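Local atomic coordinates of endo-beta-1,2-glucanase (Talaromyces funiculosus, PDB entry 6IMV), a protein that hydrolyses beta-1,2-glucan chains internally as an endo-acting glycoside hydrolase that binds the beta-1,2-linked disaccharide sophorose. Residues S385-V390 with K436-N441; G138-W143 with H208-G213; I49-G54 with A117-T122; E250-T255 with M312-I317. All blocks are in the same frame, centred on the assembly; numbering follows the deposited sequence.

Contact 1. Residues S385-V390 with K436-N441; sequences SVFPTV and KVSTVN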
loop_
_atom_site.group_PDB
_atom_site.type_symbol
_atom_site.label_atom_id
_atom_site.label_comp_id
_atom_site.label_asym_id
_atom_site.label_seq_id
_atom_site.Cartn_x
_atom_site.Cartn_y
_atom_site.Cartn_z
ATOM N N SER A 385 -1.131 -9.999 2.154
ATOM C CA SER A 385 -0.905 -10.116 3.596
ATOM C C SER A 385 0.580 -10.350 3.925
ATOM O O SER A 385 1.019 -10.052 5.034
ATOM C CB SER A 385 -1.759 -11.200 4.203
ATOM O OG SER A 385 -1.401 -12.485 3.701
ATOM N N VAL A 386 1.348 -10.870 2.967
ATOM C CA VAL A 386 2.767 -11.193 3.173
ATOM C C VAL A 386 3.671 -9.954 3.027
ATOM O O VAL A 386 4.852 -10.061 3.317
ATOM C CB VAL A 386 3.253 -12.282 2.198
ATOM C CG1 VAL A 386 2.317 -13.477 2.156
ATOM C CG2 VAL A 386 3.498 -11.726 0.802
ATOM N N PHE A 387 3.168 -8.814 2.541
ATOM C CA PHE A 387 4.092 -7.721 2.177
ATOM C C PHE A 387 4.946 -7.305 3.380
ATOM O O PHE A 387 6.149 -7.128 3.214
ATOM C CB PHE A 387 3.380 -6.567 1.456
ATOM C CG PHE A 387 2.810 -5.473 2.314
ATOM C CD1 PHE A 387 3.634 -4.537 2.917
ATOM C CD2 PHE A 387 1.438 -5.346 2.473
ATOM C CE1 PHE A 387 3.101 -3.521 3.694
ATOM C CE2 PHE A 387 0.907 -4.333 3.256
ATOM C CZ PHE A 387 1.738 -3.413 3.853
ATOM N N PRO A 388 4.420 -7.178 4.622
ATOM C CA PRO A 388 5.254 -6.769 5.754
ATOM C C PRO A 388 6.275 -7.853 6.141
ATOM O O PRO A 388 7.361 -7.532 6.613
ATOM C CB PRO A 388 4.272 -6.531 6.919
ATOM C CG PRO A 388 2.897 -6.566 6.287
ATOM C CD PRO A 388 3.026 -7.395 5.027
ATOM N N THR A 389 5.911 -9.122 5.928
ATOM C CA THR A 389 6.796 -10.248 6.177
ATOM C C THR A 389 7.987 -10.181 5.207
ATOM O O THR A 389 9.136 -10.412 5.603
ATOM C CB THR A 389 6.046 -11.579 6.049
ATOM O OG1 THR A 389 4.750 -11.450 6.634
ATOM C CG2 THR A 389 6.796 -12.722 6.689
ATOM N N VAL A 390 7.700 -9.842 3.945
ATOM C CA VAL A 390 8.702 -9.801 2.884
ATOM C C VAL A 390 9.830 -8.826 3.264
ATOM O O VAL A 390 10.995 -9.093 2.966
ATOM C CB VAL A 390 8.069 -9.436 1.527
ATOM C CG1 VAL A 390 9.118 -9.008 0.506
ATOM C CG2 VAL A 390 7.227 -10.581 0.986
ATOM N N LYS A 436 -1.784 -6.626 -4.935
ATOM C CA LYS A 436 -0.758 -7.164 -5.843
ATOM C C LYS A 436 0.543 -6.357 -5.787
ATOM O O LYS A 436 1.632 -6.932 -5.661
ATOM C CB LYS A 436 -1.302 -7.178 -7.268
ATOM C CG LYS A 436 -2.411 -8.186 -7.519
ATOM C CD LYS A 436 -3.064 -8.018 -8.876
ATOM C CE LYS A 436 -2.143 -8.299 -10.041
ATOM N NZ LYS A 436 -1.554 -9.655 -9.936
ATOM N N VAL A 437 0.432 -5.038 -5.941
ATOM C CA VAL A 437 1.593 -4.183 -6.143
ATOM C C VAL A 437 2.112 -3.664 -4.796
ATOM O O VAL A 437 3.228 -3.136 -4.742
ATOM C CB VAL A 437 1.282 -3.053 -7.142
ATOM C CG1 VAL A 437 2.491 -2.160 -7.405
ATOM C CG2 VAL A 437 0.750 -3.625 -8.438
ATOM N N SER A 438 1.333 -3.839 -3.716
ATOM C CA SER A 438 1.854 -3.688 -2.347
ATOM C C SER A 438 3.021 -4.674 -2.137
ATOM O O SER A 438 4.093 -4.310 -1.652
ATOM C CB SER A 438 0.767 -3.915 -1.325
ATOM O OG SER A 438 0.062 -5.117 -1.619
ATOM N N THR A 439 2.793 -5.933 -2.523
ATOM C CA THR A 439 3.771 -6.992 -2.412
ATOM C C THR A 439 4.981 -6.676 -3.299
ATOM O O THR A 439 6.118 -6.793 -2.862
ATOM C CB THR A 439 3.169 -8.352 -2.771
ATOM O OG1 THR A 439 2.001 -8.511 -1.962
ATOM C CG2 THR A 439 4.143 -9.490 -2.544
ATOM N N VAL A 440 4.719 -6.249 -4.532
ATOM C CA VAL A 440 5.785 -5.868 -5.453
ATOM C C VAL A 440 6.664 -4.801 -4.785
ATOM O O VAL A 440 7.895 -4.939 -4.763
ATOM C CB VAL A 440 5.234 -5.402 -6.810
ATOM C CG1 VAL A 440 6.326 -4.770 -7.674
ATOM C CG2 VAL A 440 4.549 -6.545 -7.544
ATOM N N ASN A 441 6.034 -3.770 -4.212
ATOM C CA ASN A 441 6.771 -2.653 -3.605
ATOM C C ASN A 441 7.584 -3.143 -2.397
ATOM O O ASN A 441 8.681 -2.646 -2.154
ATOM C CB ASN A 441 5.848 -1.474 -3.288
ATOM C CG ASN A 441 5.693 -0.554 -4.478
ATOM O OD1 ASN A 441 6.693 -0.093 -5.029
ATOM N ND2 ASN A 441 4.460 -0.292 -4.890
#
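Phe-387 sets its CB against the backbone of Ser-438 and Thr-439, joining helix 387-392 to helix 433-443 in a protein whose family, GH162, has an (alpha/alpha)6-barrel fold. Phe-387 CB lies 3.9 Å from both Ser-438 O and Thr-439 CA, and the CA atoms of Phe-387 and Thr-439 are only 4.7 Å apart. The short side chains of Ser-438 and Thr-439 are consistent with so close an approach of two helices. Beyond CB, with CG between the backbone N and the carbonyl carbon (chi1 89°), the aromatic ring of Phe-387 extends beside Ser-438, whose CB is 4.1 Å from Phe-387 CD2 and approaches the ring obliquely. Next to this, two methyl groups meet, Val-386 CG2 and Thr-439 CG2, at 4.1 Å. The threonine torsion explains this division of labour: with CG2 anti to the backbone N and OG1 anti to the carbonyl carbon (chi1 -53°), the methyl turns to Val-386 while OG1 lies nearer Phe-387 CB.

Around this first shell lie further neighbours. Ser-438 OG is hydrogen-bonded to the backbone O of Asp-434, a residue of the glucose pocket, so the hydroxyl is satisfied within its own helix. Tyr-384 packs on both Ser-438 and Thr-439, and Trp-400 and Met-404 of helix 394-405 pack on Val-386. One face of the Phe-387 ring is covered by the following residue, with Pro-388 CD 3.3 Å above the ring plane and offset toward the rim.

Contact 2. Residues G138-W143 with H208-G213; sequences GGFLPW and HIFYQG. With BGC (beta-D-glucopyranose), chain D.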
loop_
_atom_site.group_PDB
_atom_site.type_symbol
_atom_site.label_atom_id
_atom_site.label_comp_id
_atom_site.label_asym_id
_atom_site.label_seq_id
_atom_site.Cartn_x
_atom_site.Cartn_y
_atom_site.Cartn_z
ATOM N N GLY A 138 -7.231 21.728 -3.188
ATOM C CA GLY A 138 -5.929 22.278 -2.768
ATOM C C GLY A 138 -4.745 21.423 -3.207
ATOM O O GLY A 138 -3.729 21.419 -2.535
ATOM N N GLY A 139 -4.890 20.699 -4.326
ATOM C CA GLY A 139 -3.815 19.908 -4.932
ATOM C C GLY A 139 -3.788 18.454 -4.470
ATOM O O GLY A 139 -2.938 17.673 -4.918
ATOM N N PHE A 140 -4.724 18.090 -3.590
ATOM C CA PHE A 140 -4.931 16.735 -3.122
ATOM C C PHE A 140 -5.957 16.049 -4.025
ATOM O O PHE A 140 -6.648 16.717 -4.804
ATOM C CB PHE A 140 -5.421 16.752 -1.671
ATOM C CG PHE A 140 -4.444 17.364 -0.703
ATOM C CD1 PHE A 140 -3.361 16.634 -0.238
ATOM C CD2 PHE A 140 -4.598 18.668 -0.256
ATOM C CE1 PHE A 140 -2.466 17.187 0.663
ATOM C CE2 PHE A 140 -3.699 19.219 0.642
ATOM C CZ PHE A 140 -2.635 18.478 1.102
ATOM N N LEU A 141 -6.051 14.722 -3.907
ATOM C CA LEU A 141 -6.964 13.935 -4.728
ATOM C C LEU A 141 -8.009 13.256 -3.847
ATOM O O LEU A 141 -7.673 12.593 -2.864
ATOM C CB LEU A 141 -6.184 12.873 -5.507
ATOM C CG LEU A 141 -5.124 13.382 -6.481
ATOM C CD1 LEU A 141 -4.409 12.207 -7.129
ATOM C CD2 LEU A 141 -5.728 14.295 -7.537
ATOM N N PRO A 142 -9.302 13.333 -4.226
ATOM C CA PRO A 142 -10.342 12.504 -3.631
ATOM C C PRO A 142 -10.269 11.119 -4.288
ATOM O O PRO A 142 -9.395 10.897 -5.099
ATOM C CB PRO A 142 -11.613 13.242 -4.054
ATOM C CG PRO A 142 -11.277 13.722 -5.441
ATOM C CD PRO A 142 -9.817 14.124 -5.353
ATOM N N TRP A 143 -11.191 10.222 -3.953
ATOM C CA TRP A 143 -11.480 9.089 -4.843
ATOM C C TRP A 143 -12.023 9.659 -6.157
ATOM O O TRP A 143 -12.853 10.567 -6.137
ATOM C CB TRP A 143 -12.464 8.110 -4.200
ATOM C CG TRP A 143 -11.864 7.276 -3.114
ATOM C CD1 TRP A 143 -11.499 7.691 -1.868
ATOM C CD2 TRP A 143 -11.566 5.869 -3.170
ATOM N NE1 TRP A 143 -10.999 6.641 -1.146
ATOM C CE2 TRP A 143 -11.021 5.513 -1.920
ATOM C CE3 TRP A 143 -11.709 4.878 -4.149
ATOM C CZ2 TRP A 143 -10.604 4.215 -1.632
ATOM C CZ3 TRP A 143 -11.300 3.593 -3.862
ATOM C CH2 TRP A 143 -10.756 3.269 -2.618
ATOM N N HIS A 208 -4.474 24.157 6.279
ATOM C CA HIS A 208 -5.764 24.846 6.096
ATOM C C HIS A 208 -6.872 23.822 5.815
ATOM O O HIS A 208 -7.982 23.965 6.302
ATOM C CB HIS A 208 -5.665 25.914 4.993
ATOM C CG HIS A 208 -6.874 26.789 4.902
ATOM N ND1 HIS A 208 -7.236 27.657 5.918
ATOM C CD2 HIS A 208 -7.814 26.916 3.941
ATOM C CE1 HIS A 208 -8.352 28.279 5.582
ATOM N NE2 HIS A 208 -8.718 27.849 4.370
ATOM N N ILE A 209 -6.552 22.774 5.051
ATOM C CA ILE A 209 -7.548 21.796 4.657
ATOM C C ILE A 209 -7.721 20.727 5.752
ATOM O O ILE A 209 -8.842 20.315 6.001
ATOM C CB ILE A 209 -7.220 21.212 3.262
ATOM C CG1 ILE A 209 -7.374 22.286 2.178
ATOM C CG2 ILE A 209 -8.058 19.982 2.944
ATOM C CD1 ILE A 209 -6.938 21.868 0.789
ATOM N N PHE A 210 -6.642 20.271 6.402
ATOM C CA PHE A 210 -6.738 19.039 7.235
ATOM C C PHE A 210 -6.490 19.262 8.733
ATOM O O PHE A 210 -6.819 18.375 9.523
ATOM C CB PHE A 210 -5.769 17.963 6.740
ATOM C CG PHE A 210 -6.140 17.357 5.414
ATOM C CD1 PHE A 210 -7.077 16.337 5.341
ATOM C CD2 PHE A 210 -5.532 17.784 4.244
ATOM C CE1 PHE A 210 -7.409 15.770 4.120
ATOM C CE2 PHE A 210 -5.856 17.211 3.024
ATOM C CZ PHE A 210 -6.794 16.205 2.965
ATOM N N TYR A 211 -5.883 20.380 9.142
ATOM C CA TYR A 211 -5.531 20.542 10.562
ATOM C C TYR A 211 -6.612 21.355 11.283
ATOM O O TYR A 211 -6.744 22.541 11.046
ATOM C CB TYR A 211 -4.140 21.166 10.732
ATOM C CG TYR A 211 -3.689 21.217 12.169
ATOM C CD1 TYR A 211 -3.701 20.070 12.943
ATOM C CD2 TYR A 211 -3.296 22.401 12.776
ATOM C CE1 TYR A 211 -3.329 20.082 14.277
ATOM C CE2 TYR A 211 -2.914 22.431 14.110
ATOM C CZ TYR A 211 -2.932 21.267 14.864
ATOM O OH TYR A 211 -2.577 21.239 16.181
ATOM N N GLN A 212 -7.364 20.699 12.176
ATOM C CA GLN A 212 -8.468 21.325 12.920
ATOM C C GLN A 212 -7.933 22.113 14.122
ATOM O O GLN A 212 -8.542 23.084 14.538
ATOM C CB GLN A 212 -9.447 20.271 13.434
ATOM C CG GLN A 212 -10.731 20.843 14.013
ATOM C CD GLN A 212 -11.614 19.740 14.534
ATOM O OE1 GLN A 212 -11.438 19.260 15.655
ATOM N NE2 GLN A 212 -12.559 19.312 13.711
ATOM N N GLY A 213 -6.818 21.651 14.693
ATOM C CA GLY A 213 -6.211 22.260 15.870
ATOM C C GLY A 213 -6.156 21.276 17.024
ATOM O O GLY A 213 -6.860 20.271 17.009
HETATM C C2 BGC D . -9.051 3.870 3.548
HETATM C C3 BGC D . -8.934 4.969 2.498
HETATM C C4 BGC D . -10.171 5.859 2.532
HETATM C C5 BGC D . -10.335 6.404 3.951
HETATM C C6 BGC D . -11.541 7.290 4.170
HETATM C C1 BGC D . -9.319 4.486 4.910
HETATM O O2 BGC D . -7.824 3.159 3.653
HETATM O O3 BGC D . -8.792 4.423 1.191
HETATM O O4 BGC D . -10.004 6.930 1.617
HETATM O O5 BGC D . -10.457 5.329 4.872
HETATM O O6 BGC D . -12.707 6.563 3.858
#
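Phe-210 points an edge of its ring at the face of Phe-140, a T-shaped pair: the planes stand at 85° and the centroids are 5.1 Å apart. A single atom makes the approach, Phe-210 CE2, which lies over the centre of the Phe-140 ring and 3.7 Å above its plane. Ile-209 uses a different side of the same ring. With CG1 anti to the carbonyl carbon (chi1 -67°), its extended chain brings the CD1 methyl to the edge, near the ring plane, 4.1 Å from Phe-140 CD2, so face and rim are gripped by consecutive residues at the end of helix 186-210. The same methyl also rests 3.7 Å from Gly-138 CA, in space that a side chain at that position would need; the positive phi of Gly-138 independently favours glycine. Replacing Phe-140 with an alanine would probably leave the edge of Phe-210 without its aromatic face and open a gap beside Ile-209 CD1.

The other end of the loop carries a different orientation. Trp-143 presents its indole edge to a bound beta-D-glucopyranose, and NE1 donates a nearly straight hydrogen bond of 3.0 Å to sugar O4 (176°). Asp-165 provides a further bond to this sugar. The loop before strand 144-145 is thus fastened at one end by an aromatic cluster against helix 186-210, and at the other contributes a tryptophan to the carbohydrate-binding site.

Contact 3. Residues I49-G54 with A117-T122; sequences ISYNSG and ASIMDT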
loop_
_atom_site.group_PDB
_atom_site.type_symbol
_atom_site.label_atom_id
_atom_site.label_comp_id
_atom_site.label_asym_id
_atom_site.label_seq_id
_atom_site.Cartn_x
_atom_site.Cartn_y
_atom_site.Cartn_z
ATOM N N ILE A 49 -6.326 -2.439 -17.724
ATOM C CA ILE A 49 -6.210 -3.451 -16.677
ATOM C C ILE A 49 -5.954 -2.757 -15.333
ATOM O O ILE A 49 -6.719 -2.964 -14.391
ATOM C CB ILE A 49 -5.108 -4.477 -17.006
ATOM C CG1 ILE A 49 -5.329 -5.150 -18.368
ATOM C CG2 ILE A 49 -4.985 -5.493 -15.881
ATOM C CD1 ILE A 49 -6.583 -5.976 -18.465
ATOM N N SER A 50 -4.871 -1.965 -15.260
ATOM C CA SER A 50 -4.439 -1.328 -14.007
ATOM C C SER A 50 -4.368 0.199 -14.139
ATOM O O SER A 50 -4.336 0.886 -13.120
ATOM C CB SER A 50 -3.110 -1.866 -13.546
ATOM O OG SER A 50 -2.073 -1.533 -14.462
ATOM N N TYR A 51 -4.285 0.727 -15.369
ATOM C CA TYR A 51 -4.233 2.163 -15.553
ATOM C C TYR A 51 -4.783 2.554 -16.928
ATOM O O TYR A 51 -5.017 1.723 -17.800
ATOM C CB TYR A 51 -2.812 2.684 -15.319
ATOM C CG TYR A 51 -1.826 2.418 -16.430
ATOM C CD1 TYR A 51 -1.293 1.154 -16.643
ATOM C CD2 TYR A 51 -1.400 3.448 -17.252
ATOM C CE1 TYR A 51 -0.369 0.920 -17.649
ATOM C CE2 TYR A 51 -0.494 3.227 -18.277
ATOM C CZ TYR A 51 0.021 1.959 -18.474
ATOM O OH TYR A 51 0.914 1.774 -19.479
ATOM N N ASN A 52 -5.025 3.855 -17.068
ATOM C CA ASN A 52 -5.451 4.490 -18.302
ATOM C C ASN A 52 -4.210 5.128 -18.935
ATOM O O ASN A 52 -3.697 6.084 -18.409
ATOM C CB ASN A 52 -6.560 5.503 -17.997
ATOM C CG ASN A 52 -7.117 6.206 -19.218
ATOM O OD1 ASN A 52 -6.450 6.286 -20.252
ATOM N ND2 ASN A 52 -8.325 6.738 -19.092
ATOM N N SER A 53 -3.726 4.574 -20.053
ATOM C CA SER A 53 -2.506 5.079 -20.707
ATOM C C SER A 53 -2.735 6.463 -21.329
ATOM O O SER A 53 -1.779 7.205 -21.576
ATOM C CB SER A 53 -2.001 4.103 -21.724
ATOM O OG SER A 53 -3.045 3.741 -22.602
ATOM N N GLY A 54 -3.998 6.822 -21.571
ATOM C CA GLY A 54 -4.342 8.123 -22.121
ATOM C C GLY A 54 -4.058 9.266 -21.158
ATOM O O GLY A 54 -3.630 10.338 -21.581
ATOM N N ALA A 117 9.017 7.336 -16.854
ATOM C CA ALA A 117 9.096 8.787 -17.076
ATOM C C ALA A 117 7.901 9.255 -17.915
ATOM O O ALA A 117 7.252 10.246 -17.604
ATOM C CB ALA A 117 10.410 9.153 -17.732
ATOM N N SER A 118 7.608 8.513 -18.977
ATOM C CA SER A 118 6.531 8.862 -19.896
ATOM C C SER A 118 5.168 8.884 -19.178
ATOM O O SER A 118 4.387 9.842 -19.340
ATOM C CB SER A 118 6.517 7.929 -21.052
ATOM O OG SER A 118 5.365 8.137 -21.826
ATOM N N ILE A 119 4.875 7.839 -18.398
ATOM C CA ILE A 119 3.586 7.734 -17.726
ATOM C C ILE A 119 3.478 8.838 -16.658
ATOM O O ILE A 119 2.426 9.454 -16.500
ATOM C CB ILE A 119 3.354 6.320 -17.150
ATOM C CG1 ILE A 119 3.266 5.266 -18.259
ATOM C CG2 ILE A 119 2.107 6.304 -16.279
ATOM C CD1 ILE A 119 3.446 3.837 -17.785
ATOM N N MET A 120 4.571 9.099 -15.937
ATOM C CA MET A 120 4.556 10.094 -14.859
ATOM C C MET A 120 4.380 11.512 -15.430
ATOM O O MET A 120 3.799 12.374 -14.775
ATOM C CB MET A 120 5.827 10.021 -14.015
ATOM C CG MET A 120 5.825 8.861 -13.036
ATOM S SD MET A 120 4.545 9.049 -11.771
ATOM C CE MET A 120 5.310 10.234 -10.664
ATOM N N ASP A 121 4.853 11.728 -16.663
ATOM C CA ASP A 121 4.664 12.989 -17.362
ATOM C C ASP A 121 3.181 13.161 -17.705
ATOM O O ASP A 121 2.573 14.169 -17.377
ATOM C CB ASP A 121 5.556 13.063 -18.602
ATOM C CG ASP A 121 5.520 14.430 -19.269
ATOM O OD1 ASP A 121 4.423 14.937 -19.470
ATOM O OD2 ASP A 121 6.591 14.984 -19.549
ATOM N N THR A 122 2.606 12.148 -18.355
ATOM C CA THR A 122 1.177 12.141 -18.692
ATOM C C THR A 122 0.343 12.319 -17.417
ATOM O O THR A 122 -0.599 13.106 -17.403
ATOM C CB THR A 122 0.778 10.853 -19.422
ATOM O OG1 THR A 122 1.654 10.699 -20.535
ATOM C CG2 THR A 122 -0.651 10.856 -19.906
#
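A methyl group resting on a peptide carbonyl is the odd feature here: Thr-122 CG2 lies 3.5 Å from Gly-54 O, so the threonine meets the loop through its apolar branch. The torsion accounts for it, since CG2 is anti to the backbone N (chi1 -53°) and OG1 is directed elsewhere. Gly-54 O has a polar partner of its own in Gln-149 NE2, which hydrogen-bonds to it.

Tyr-51 and Ile-119 make the second half of the contact, their side chains crossing at about a right angle. Ile-119 CD1 reaches the phenol end of the ring obliquely, 3.7 Å from Tyr-51 OH and 4.0 Å from Tyr-51 CZ. His-45 meets the Tyr-51 ring and also packs on Ile-119, bridging the two residues.

The turn is bonded both within and outside the loop. Asn-52 OD1 accepts a 2.8 Å hydrogen bond from Gly-54 N, with the donor tilted 21° from the carbonyl plane, while Asn-52 ND2 is bonded to Ser-146 O. This is a worked example of a side chain shaping a turn that meets a helix: an Asx turn that begins at Asn-52, at the end of the short, weakly bonded strand 51-52 of the antiparallel sheet, laid at the surface against helix 112-133.

Contact 4. Residues E250-T255 with M312-I317; sequences EGELFT and MPYYDI. With GLC (alpha-D-glucopyranose), chain B.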
loop_
_atom_site.group_PDB
_atom_site.type_symbol
_atom_site.label_atom_id
_atom_site.label_comp_id
_atom_site.label_asym_id
_atom_site.label_seq_id
_atom_site.Cartn_x
_atom_site.Cartn_y
_atom_site.Cartn_z
ATOM N N GLU A 250 -1.612 3.896 8.553
ATOM C CA GLU A 250 -1.115 4.514 7.310
ATOM C C GLU A 250 -1.253 6.035 7.363
ATOM O O GLU A 250 -0.489 6.747 6.711
ATOM C CB GLU A 250 -1.847 3.999 6.068
ATOM C CG GLU A 250 -2.109 2.507 6.068
ATOM C CD GLU A 250 -3.513 2.180 6.528
ATOM O OE1 GLU A 250 -3.711 2.049 7.758
ATOM O OE2 GLU A 250 -4.419 2.141 5.653
ATOM N N GLY A 251 -2.218 6.520 8.153
ATOM C CA GLY A 251 -2.476 7.936 8.310
ATOM C C GLY A 251 -1.306 8.694 8.919
ATOM O O GLY A 251 -1.229 9.920 8.803
ATOM N N GLU A 252 -0.374 7.978 9.552
ATOM C CA GLU A 252 0.778 8.622 10.180
ATOM C C GLU A 252 1.650 9.333 9.137
ATOM O O GLU A 252 2.327 10.322 9.458
ATOM C CB GLU A 252 1.590 7.618 10.992
ATOM C CG GLU A 252 2.592 8.285 11.913
ATOM C CD GLU A 252 3.154 7.322 12.937
ATOM O OE1 GLU A 252 4.190 6.690 12.639
ATOM O OE2 GLU A 252 2.521 7.168 14.004
ATOM N N LEU A 253 1.632 8.847 7.896
ATOM C CA LEU A 253 2.384 9.490 6.807
ATOM C C LEU A 253 1.924 10.945 6.649
ATOM O O LEU A 253 2.752 11.846 6.464
ATOM C CB LEU A 253 2.200 8.699 5.508
ATOM C CG LEU A 253 2.897 7.339 5.460
ATOM C CD1 LEU A 253 2.708 6.698 4.094
ATOM C CD2 LEU A 253 4.377 7.466 5.794
ATOM N N PHE A 254 0.611 11.173 6.760
ATOM C CA PHE A 254 0.077 12.507 6.595
ATOM C C PHE A 254 0.477 13.398 7.775
ATOM O O PHE A 254 0.766 14.583 7.572
ATOM C CB PHE A 254 -1.441 12.513 6.416
ATOM C CG PHE A 254 -1.903 13.850 5.905
ATOM C CD1 PHE A 254 -1.718 14.189 4.579
ATOM C CD2 PHE A 254 -2.395 14.811 6.771
ATOM C CE1 PHE A 254 -2.082 15.442 4.109
ATOM C CE2 PHE A 254 -2.765 16.059 6.294
ATOM C CZ PHE A 254 -2.606 16.369 4.971
ATOM N N THR A 255 0.493 12.838 8.989
ATOM C CA THR A 255 0.977 13.558 10.168
ATOM C C THR A 255 2.348 14.186 9.880
ATOM O O THR A 255 2.554 15.369 10.156
ATOM C CB THR A 255 1.078 12.657 11.403
ATOM O OG1 THR A 255 -0.190 12.042 11.618
ATOM C CG2 THR A 255 1.479 13.413 12.649
ATOM N N MET A 312 8.665 5.633 4.568
ATOM C CA MET A 312 9.585 6.424 5.392
ATOM C C MET A 312 10.474 5.476 6.179
ATOM O O MET A 312 10.078 4.344 6.446
ATOM C CB MET A 312 8.825 7.351 6.344
ATOM C CG MET A 312 7.966 8.363 5.608
ATOM S SD MET A 312 7.181 9.537 6.707
ATOM C CE MET A 312 8.529 10.679 7.030
ATOM N N PRO A 313 11.710 5.891 6.535
ATOM C CA PRO A 313 12.697 4.979 7.124
ATOM C C PRO A 313 12.478 4.666 8.615
ATOM O O PRO A 313 13.384 4.836 9.429
ATOM C CB PRO A 313 14.016 5.735 6.884
ATOM C CG PRO A 313 13.624 7.186 6.949
ATOM C CD PRO A 313 12.253 7.242 6.305
ATOM N N TYR A 314 11.294 4.144 8.939
ATOM C CA TYR A 314 10.955 3.666 10.263
ATOM C C TYR A 314 11.962 2.610 10.749
ATOM O O TYR A 314 12.282 2.574 11.928
ATOM C CB TYR A 314 9.538 3.079 10.260
ATOM C CG TYR A 314 8.451 4.122 10.306
ATOM C CD1 TYR A 314 7.977 4.584 11.522
ATOM C CD2 TYR A 314 7.907 4.656 9.145
ATOM C CE1 TYR A 314 6.986 5.546 11.587
ATOM C CE2 TYR A 314 6.916 5.626 9.196
ATOM C CZ TYR A 314 6.457 6.075 10.423
ATOM O OH TYR A 314 5.485 7.035 10.512
ATOM N N TYR A 315 12.448 1.750 9.844
ATOM C CA TYR A 315 13.279 0.607 10.247
ATOM C C TYR A 315 14.750 1.004 10.432
ATOM O O TYR A 315 15.553 0.138 10.782
ATOM C CB TYR A 315 13.110 -0.556 9.267
ATOM C CG TYR A 315 11.748 -1.204 9.295
ATOM C CD1 TYR A 315 10.827 -0.915 10.295
ATOM C CD2 TYR A 315 11.372 -2.114 8.314
ATOM C CE1 TYR A 315 9.568 -1.493 10.304
ATOM C CE2 TYR A 315 10.127 -2.717 8.325
ATOM C CZ TYR A 315 9.220 -2.410 9.328
ATOM O OH TYR A 315 7.984 -2.991 9.356
ATOM N N ASP A 316 15.087 2.294 10.250
ATOM C CA ASP A 316 16.371 2.855 10.700
ATOM C C ASP A 316 16.416 2.918 12.230
ATOM O O ASP A 316 17.483 3.033 12.795
ATOM C CB ASP A 316 16.635 4.254 10.129
ATOM C CG ASP A 316 16.981 4.287 8.651
ATOM O OD1 ASP A 316 16.925 3.235 8.034
ATOM O OD2 ASP A 316 17.303 5.375 8.135
ATOM N N ILE A 317 15.254 2.894 12.899
ATOM C CA ILE A 317 15.175 2.934 14.361
ATOM C C ILE A 317 15.022 1.490 14.861
ATOM O O ILE A 317 14.045 0.819 14.523
ATOM C CB ILE A 317 14.019 3.841 14.838
ATOM C CG1 ILE A 317 14.194 5.298 14.386
ATOM C CG2 ILE A 317 13.856 3.759 16.347
ATOM C CD1 ILE A 317 13.763 5.576 12.960
HETATM C C1 GLC B . -9.684 3.566 8.235
HETATM C C2 GLC B . -8.746 3.559 7.048
HETATM C C3 GLC B . -7.795 2.379 7.119
HETATM C C4 GLC B . -7.002 2.445 8.412
HETATM C C5 GLC B . -7.976 2.472 9.590
HETATM C C6 GLC B . -7.244 2.687 10.912
HETATM O O1 GLC B . -10.531 2.407 8.080
HETATM O O2 GLC B . -9.545 3.437 5.862
HETATM O O3 GLC B . -6.889 2.368 6.017
HETATM O O4 GLC B . -6.091 1.340 8.479
HETATM O O5 GLC B . -8.927 3.532 9.437
HETATM O O6 GLC B . -6.563 3.946 10.918
#
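Glu-252 and Tyr-314 are linked by a short hydrogen bond, in which Tyr-314 OH donates to Glu-252 OE1 at 2.5 Å. The acceptor uses its anti lone pair, the one facing away from the other carboxylate oxygen, and the carboxylate plane is turned 25° from that of the ring. An extended glutamate makes this possible: CG is anti to the backbone N (chi1 -167°) and the chain continues extended to CD, which brings the acid group to the phenol. Ionic partners complete the setting, with Lys-308 paired to OE1 and Lys-276 to OE2, two positive charges that would be expected to favour the carboxylate form. Trp-256 NE1 is hydrogen-bonded to the tyrosine oxygen. An alanine in place of Glu-252 would probably leave Lys-308 and Lys-276 without this carboxylate and the Tyr-314 hydroxyl without this acceptor.

The polar link ties the first turn of helix 252-261 to the loop that leads into helix 318-337, within the barrel of helices expected for this family. Pro-313 is the centre of an inverse gamma turn in that loop, closed by Tyr-314 N bonding to Met-312 O at 2.8 Å.

Apolar contact comes from Leu-253, next to Glu-252, and Met-312, two residues before Tyr-314. They run alongside one another, pointing opposite ways, with Leu-253 CD2 3.6 Å from Met-312 SD and 3.7 Å from Met-312 CG.

Glu-250, just before the helix, binds an alpha-D-glucopyranose together with Asp-247 and His-304. Its carboxylate straddles two hydroxyls: sugar O4 donates to Glu-250 OE1 at 2.6 Å and sugar O3 to Glu-250 OE2 at 2.5 Å.

Along the chain the contacts close in the order 3, 2, 4, 1, each before the next opens, so the four loops they close follow one another without nesting. Contacts 2 and 4, with centres about 19 Å apart, touch directly: Phe-254 packs on Phe-210 and Phe-140, and helix 163-182 lies against both contacts. Contact 3 lies about 25 Å from contact 2 between centres, yet helix 112-133 of contact 3 leads into the loop of contact 2. Contact 1 is the nearest to the middle of the chain, about 17 Å from contact 4 between centres. Contacts 2 and 4 carry residues that bind sugar, whereas the side chains of Ser-438 in contact 1 and Tyr-51 in contact 3 lie about 10 and 14 Å from a bound beta-D-glucopyranose.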